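Local coordinates for cupin type-2 domain-containing protein (Streptococcus pyogenes, PDB 1YHF) that is of unknown function but carries a cupin domain, a small beta-barrel fold that in many relatives holds a metal ion or a small ligand, at residues 68-73 against 99-104; 43-48 against 104-109. All coordinates share one frame; numbering follows the deposited sequence.

From the N terminus, the chain first enters contact 2 through strand 40-47. Its partner, strand 104-111, comes more than fifty residues later, so contact 2 closes the long loop. Contact 1 lies within that loop: strand 70-75 meets the end of strand 96-100 and the turn after it. These two strands belong to the four-stranded antiparallel sheet. The ends of contact 1, S68 and F104, lie in the five-stranded one, with contact 2. The chain thus crosses between the sheets at S68-L70 and again at A100-F104. Both contacts share F104, and their centres lie about 10 Å apart. S68 OG and Q105 OE1, 2.5 Å apart, probably form a hydrogen bond within the five-stranded sheet.

Contact 1: 68-73 against 99-104; sequences SGLAEI and YAVEAF
The F104 ring carries the methyl of A71 over one face. A71 CB sits 3.6 Å from the ring centroid and only 8° off the ring normal, a CH-pi contact. A100 N and E102 O lie in plane at the ring edge. F104 CG stands between its own backbone N and carbonyl carbon (chi1 78°), which turns a ring face to the A71 methyl. I66 of strand 61-68 packs against both side chains. The Y99 ring and the E72 carboxylate are turned 36° apart, and E72 OE1 approaches Y99 CD2 obliquely at 4.1 Å. The other oxygen, E72 OE2, forms a salt bridge with R81.

E72 and Y99 are a hydrogen-bonded antiparallel pair. E72 N gives a nearly straight bond to Y99 O, and Y99 N returns one to E72 O, each 2.8 Å long and in the carbonyl plane. This pairing joins two neighbouring strands of the four-stranded sheet of the cupin fold. Past Y99 the backbones stay close but the regular pairing is lost. A100 is the centre of an inverse gamma turn, and E102 N makes only a weak bond to L70 O at 3.3 Å.

L70 and V101 lie side by side and point the same way, with L70 CD2 3.8 Å from V101 CG1. The other branch, V101 CG2, reaches E72 CB at 3.7 Å. The E102 chain runs extended past L70 CB and brings OE1 to 3.6 Å from G69 CA. G69 CA makes a CA-H...O contact with A103 O, and G69, with positive phi, has no side chain to run into A103 O and F104.

Contact 2: 43-48 against 104-109; sequences TVFSLD and FQMLLV
F45 and M106, a selenomethionine, lie side by side and point the same way. M106 CE comes to 3.6 Å from F45 CD2. The selenium stands obliquely to the F45 ring, 5.5 Å from its centroid, a Met-aromatic contact. L108 CD2 crosses to F45 CE2 at 3.6 Å, while T43 CG2 lies over one ring face, offset toward the rim. F45 CG is anti to its carbonyl carbon (chi1 -82°), which leaves the ring beside M106 and L108. Further along the same face, L47 CD2 meets F104 CE2 at 3.9 Å.

Six backbone hydrogen bonds fix this register. The pairs T43-L108, F45-M106 and L47-F104 each exchange two. A water links T43 OG1 to L108 O and donates to the latter.

S46 CB lies 3.8 Å from Q105 CG on the other face. Their polar ends are held beyond the strands: S46 OG by M23 O, Q105 NE2 by V22 O, and Q105 OE1 by S68 OG. M106 also touches V64 and I66 of strand 61-68 and L98 of strand 96-100, so its face looks into the barrel between the two sheets. Such antiparallel pairing, with side chains packed between two facing sheets, is typical of the cupin jelly-roll barrel.

Contact 1: 68-73 against 99-104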
loop_
_atom_site.group_PDB
_atom_site.type_symbol
_atom_site.label_atom_id
_atom_site.label_comp_id
_atom_site.label_asym_id
_atom_site.label_seq_id
_atom_site.Cartn_x
_atom_site.Cartn_y
_atom_site.Cartn_z
ATOM N N SER A 68 -1.305 2.519 -10.219
ATOM C CA SER A 68 -2.314 2.690 -11.263
ATOM C C SER A 68 -3.593 3.234 -10.632
ATOM O O SER A 68 -3.784 3.139 -9.428
ATOM C CB SER A 68 -2.599 1.362 -11.982
ATOM O OG SER A 68 -3.347 0.479 -11.148
ATOM N N GLY A 69 -4.471 3.802 -11.452
ATOM C CA GLY A 69 -5.760 4.317 -10.974
ATOM C C GLY A 69 -5.676 5.568 -10.118
ATOM O O GLY A 69 -4.767 6.386 -10.268
ATOM N N LEU A 70 -6.642 5.717 -9.218
ATOM C CA LEU A 70 -6.766 6.931 -8.413
ATOM C C LEU A 70 -7.288 6.587 -7.035
ATOM O O LEU A 70 -8.244 5.831 -6.894
ATOM C CB LEU A 70 -7.716 7.947 -9.089
ATOM C CG LEU A 70 -7.932 9.298 -8.386
ATOM C CD1 LEU A 70 -6.661 10.139 -8.419
ATOM C CD2 LEU A 70 -9.081 10.089 -9.005
ATOM N N ALA A 71 -6.674 7.160 -6.014
ATOM C CA ALA A 71 -7.030 6.827 -4.652
ATOM C C ALA A 71 -7.309 8.108 -3.915
ATOM O O ALA A 71 -6.619 9.097 -4.121
ATOM C CB ALA A 71 -5.887 6.051 -3.956
ATOM N N GLU A 72 -8.319 8.082 -3.053
ATOM C CA GLU A 72 -8.587 9.184 -2.158
ATOM C C GLU A 72 -8.070 8.854 -0.780
ATOM O O GLU A 72 -8.511 7.889 -0.130
ATOM C CB GLU A 72 -10.064 9.490 -2.093
ATOM C CG GLU A 72 -10.391 10.774 -1.370
ATOM C CD GLU A 72 -11.853 11.133 -1.550
ATOM O OE1 GLU A 72 -12.714 10.357 -1.078
ATOM O OE2 GLU A 72 -12.145 12.171 -2.180
ATOM N N ILE A 73 -7.115 9.666 -0.353
ATOM C CA ILE A 73 -6.443 9.461 0.898
ATOM C C ILE A 73 -6.877 10.543 1.873
ATOM O O ILE A 73 -6.890 11.717 1.555
ATOM C CB ILE A 73 -4.905 9.361 0.678
ATOM C CG1 ILE A 73 -4.640 8.171 -0.274
ATOM C CG2 ILE A 73 -4.148 9.300 2.013
ATOM C CD1 ILE A 73 -3.242 7.719 -0.381
ATOM N N TYR A 99 -9.775 5.395 0.027
ATOM C CA TYR A 99 -10.948 5.018 -0.737
ATOM C C TYR A 99 -10.591 4.909 -2.214
ATOM O O TYR A 99 -9.934 5.800 -2.778
ATOM C CB TYR A 99 -12.088 6.018 -0.518
ATOM C CG TYR A 99 -13.295 5.783 -1.390
ATOM C CD1 TYR A 99 -14.157 4.714 -1.145
ATOM C CD2 TYR A 99 -13.577 6.632 -2.460
ATOM C CE1 TYR A 99 -15.271 4.493 -1.932
ATOM C CE2 TYR A 99 -14.698 6.423 -3.257
ATOM C CZ TYR A 99 -15.541 5.358 -2.985
ATOM O OH TYR A 99 -16.632 5.134 -3.782
ATOM N N ALA A 100 -10.997 3.804 -2.832
ATOM C CA ALA A 100 -10.700 3.564 -4.242
ATOM C C ALA A 100 -11.685 4.345 -5.116
ATOM O O ALA A 100 -12.766 3.858 -5.444
ATOM C CB ALA A 100 -10.746 2.057 -4.556
ATOM N N VAL A 101 -11.325 5.574 -5.457
ATOM C CA VAL A 101 -12.112 6.375 -6.402
ATOM C C VAL A 101 -12.305 5.629 -7.725
ATOM O O VAL A 101 -13.414 5.584 -8.282
ATOM C CB VAL A 101 -11.461 7.741 -6.676
ATOM C CG1 VAL A 101 -12.331 8.554 -7.662
ATOM C CG2 VAL A 101 -11.293 8.499 -5.384
ATOM N N GLU A 102 -11.206 5.073 -8.223
ATOM C CA GLU A 102 -11.224 4.098 -9.306
ATOM C C GLU A 102 -10.491 2.907 -8.726
ATOM O O GLU A 102 -9.870 3.030 -7.666
ATOM C CB GLU A 102 -10.439 4.594 -10.515
ATOM C CG GLU A 102 -10.699 6.019 -10.920
ATOM C CD GLU A 102 -9.781 6.468 -12.041
ATOM O OE1 GLU A 102 -8.792 5.756 -12.343
ATOM O OE2 GLU A 102 -10.035 7.548 -12.609
ATOM N N ALA A 103 -10.543 1.772 -9.407
ATOM C CA ALA A 103 -9.676 0.651 -9.052
ATOM C C ALA A 103 -8.242 1.197 -9.020
ATOM O O ALA A 103 -7.844 1.991 -9.881
ATOM C CB ALA A 103 -9.804 -0.480 -10.068
ATOM N N PHE A 104 -7.487 0.830 -7.997
ATOM C CA PHE A 104 -6.105 1.261 -7.947
ATOM C C PHE A 104 -5.205 0.166 -7.383
ATOM O O PHE A 104 -5.690 -0.787 -6.750
ATOM C CB PHE A 104 -5.978 2.607 -7.205
ATOM C CG PHE A 104 -6.047 2.514 -5.689
ATOM C CD1 PHE A 104 -4.896 2.269 -4.939
ATOM C CD2 PHE A 104 -7.246 2.741 -5.009
ATOM C CE1 PHE A 104 -4.935 2.216 -3.536
ATOM C CE2 PHE A 104 -7.302 2.686 -3.607
ATOM C CZ PHE A 104 -6.131 2.416 -2.868
#

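Contact 2: 43-48 against 104-109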
loop_
_atom_site.group_PDB
_atom_site.type_symbol
_atom_site.label_atom_id
_atom_site.label_comp_id
_atom_site.label_asym_id
_atom_site.label_seq_id
_atom_site.Cartn_x
_atom_site.Cartn_y
_atom_site.Cartn_z
ATOM N N THR A 43 3.869 -4.012 1.478
ATOM C CA THR A 43 2.743 -4.716 0.896
ATOM C C THR A 43 2.384 -4.099 -0.454
ATOM O O THR A 43 2.361 -2.880 -0.588
ATOM C CB THR A 43 1.491 -4.679 1.817
ATOM O OG1 THR A 43 1.843 -4.996 3.168
ATOM C CG2 THR A 43 0.466 -5.698 1.326
ATOM N N VAL A 44 2.115 -4.944 -1.450
ATOM C CA VAL A 44 1.493 -4.472 -2.692
ATOM C C VAL A 44 -0.012 -4.769 -2.600
ATOM O O VAL A 44 -0.399 -5.858 -2.230
ATOM C CB VAL A 44 2.093 -5.166 -3.922
ATOM C CG1 VAL A 44 1.567 -4.470 -5.225
ATOM C CG2 VAL A 44 3.608 -5.071 -3.869
ATOM N N PHE A 45 -0.838 -3.782 -2.909
ATOM C CA PHE A 45 -2.292 -3.905 -2.798
ATOM C C PHE A 45 -2.952 -3.672 -4.147
ATOM O O PHE A 45 -2.424 -2.948 -4.984
ATOM C CB PHE A 45 -2.843 -2.811 -1.885
ATOM C CG PHE A 45 -2.747 -3.110 -0.421
ATOM C CD1 PHE A 45 -3.712 -3.908 0.203
ATOM C CD2 PHE A 45 -1.732 -2.554 0.351
ATOM C CE1 PHE A 45 -3.658 -4.160 1.583
ATOM C CE2 PHE A 45 -1.654 -2.814 1.724
ATOM C CZ PHE A 45 -2.633 -3.615 2.347
ATOM N N SER A 46 -4.126 -4.256 -4.344
ATOM C CA SER A 46 -5.045 -3.745 -5.346
ATOM C C SER A 46 -6.411 -3.604 -4.682
ATOM O O SER A 46 -6.813 -4.470 -3.935
ATOM C CB SER A 46 -5.132 -4.700 -6.537
ATOM O OG SER A 46 -5.906 -5.840 -6.219
ATOM N N LEU A 47 -7.122 -2.523 -4.976
ATOM C CA LEU A 47 -8.513 -2.384 -4.547
ATOM C C LEU A 47 -9.341 -2.106 -5.774
ATOM O O LEU A 47 -8.971 -1.243 -6.568
ATOM C CB LEU A 47 -8.665 -1.218 -3.582
ATOM C CG LEU A 47 -8.187 -1.320 -2.126
ATOM C CD1 LEU A 47 -6.656 -1.431 -1.971
ATOM C CD2 LEU A 47 -8.700 -0.124 -1.332
ATOM N N ASP A 48 -10.462 -2.804 -5.940
ATOM C CA ASP A 48 -11.416 -2.430 -6.982
ATOM C C ASP A 48 -12.076 -1.115 -6.614
ATOM O O ASP A 48 -12.094 -0.717 -5.440
ATOM C CB ASP A 48 -12.495 -3.507 -7.171
ATOM C CG ASP A 48 -13.246 -3.375 -8.516
ATOM O OD1 ASP A 48 -12.739 -2.687 -9.435
ATOM O OD2 ASP A 48 -14.358 -3.950 -8.638
ATOM N N PHE A 104 -7.487 0.830 -7.997
ATOM C CA PHE A 104 -6.105 1.261 -7.947
ATOM C C PHE A 104 -5.205 0.166 -7.383
ATOM O O PHE A 104 -5.690 -0.787 -6.750
ATOM C CB PHE A 104 -5.978 2.607 -7.205
ATOM C CG PHE A 104 -6.047 2.514 -5.689
ATOM C CD1 PHE A 104 -4.896 2.269 -4.939
ATOM C CD2 PHE A 104 -7.246 2.741 -5.009
ATOM C CE1 PHE A 104 -4.935 2.216 -3.536
ATOM C CE2 PHE A 104 -7.302 2.686 -3.607
ATOM C CZ PHE A 104 -6.131 2.416 -2.868
ATOM N N GLN A 105 -3.906 0.303 -7.660
ATOM C CA GLN A 105 -2.851 -0.568 -7.118
ATOM C C GLN A 105 -1.831 0.351 -6.482
ATOM O O GLN A 105 -1.585 1.462 -7.004
ATOM C CB GLN A 105 -2.195 -1.381 -8.235
ATOM C CG GLN A 105 -3.118 -2.443 -8.829
ATOM C CD GLN A 105 -2.756 -2.776 -10.236
ATOM O OE1 GLN A 105 -2.576 -1.883 -11.065
ATOM N NE2 GLN A 105 -2.620 -4.051 -10.521
HETATM N N MSE A 106 -1.262 -0.090 -5.355
HETATM C CA MSE A 106 -0.285 0.694 -4.607
HETATM C C MSE A 106 0.821 -0.129 -3.971
HETATM O O MSE A 106 0.643 -1.317 -3.664
HETATM C CB MSE A 106 -0.971 1.495 -3.491
HETATM C CG MSE A 106 -1.686 0.662 -2.467
HETATM SE SE MSE A 106 -2.027 1.766 -0.853
HETATM C CE MSE A 106 -3.276 0.622 -0.020
ATOM N N LEU A 107 1.970 0.511 -3.789
ATOM C CA LEU A 107 3.004 -0.044 -2.948
ATOM C C LEU A 107 2.900 0.727 -1.631
ATOM O O LEU A 107 2.869 1.953 -1.624
ATOM C CB LEU A 107 4.396 0.128 -3.577
ATOM C CG LEU A 107 5.567 -0.275 -2.670
ATOM C CD1 LEU A 107 5.606 -1.794 -2.357
ATOM C CD2 LEU A 107 6.869 0.167 -3.315
ATOM N N LEU A 108 2.823 -0.011 -0.533
ATOM C CA LEU A 108 2.712 0.548 0.797
ATOM C C LEU A 108 3.923 0.134 1.632
ATOM O O LEU A 108 4.160 -1.047 1.860
ATOM C CB LEU A 108 1.386 0.093 1.443
ATOM C CG LEU A 108 1.201 0.496 2.913
ATOM C CD1 LEU A 108 0.983 2.008 3.018
ATOM C CD2 LEU A 108 0.042 -0.282 3.585
ATOM N N VAL A 109 4.708 1.119 2.069
ATOM C CA VAL A 109 5.888 0.859 2.854
ATOM C C VAL A 109 5.666 1.540 4.220
ATOM O O VAL A 109 5.547 2.762 4.311
ATOM C CB VAL A 109 7.176 1.369 2.155
ATOM C CG1 VAL A 109 8.382 1.142 3.043
ATOM C CG2 VAL A 109 7.371 0.658 0.792
HETATM O O HOH W 1 2.822 -2.633 4.317
#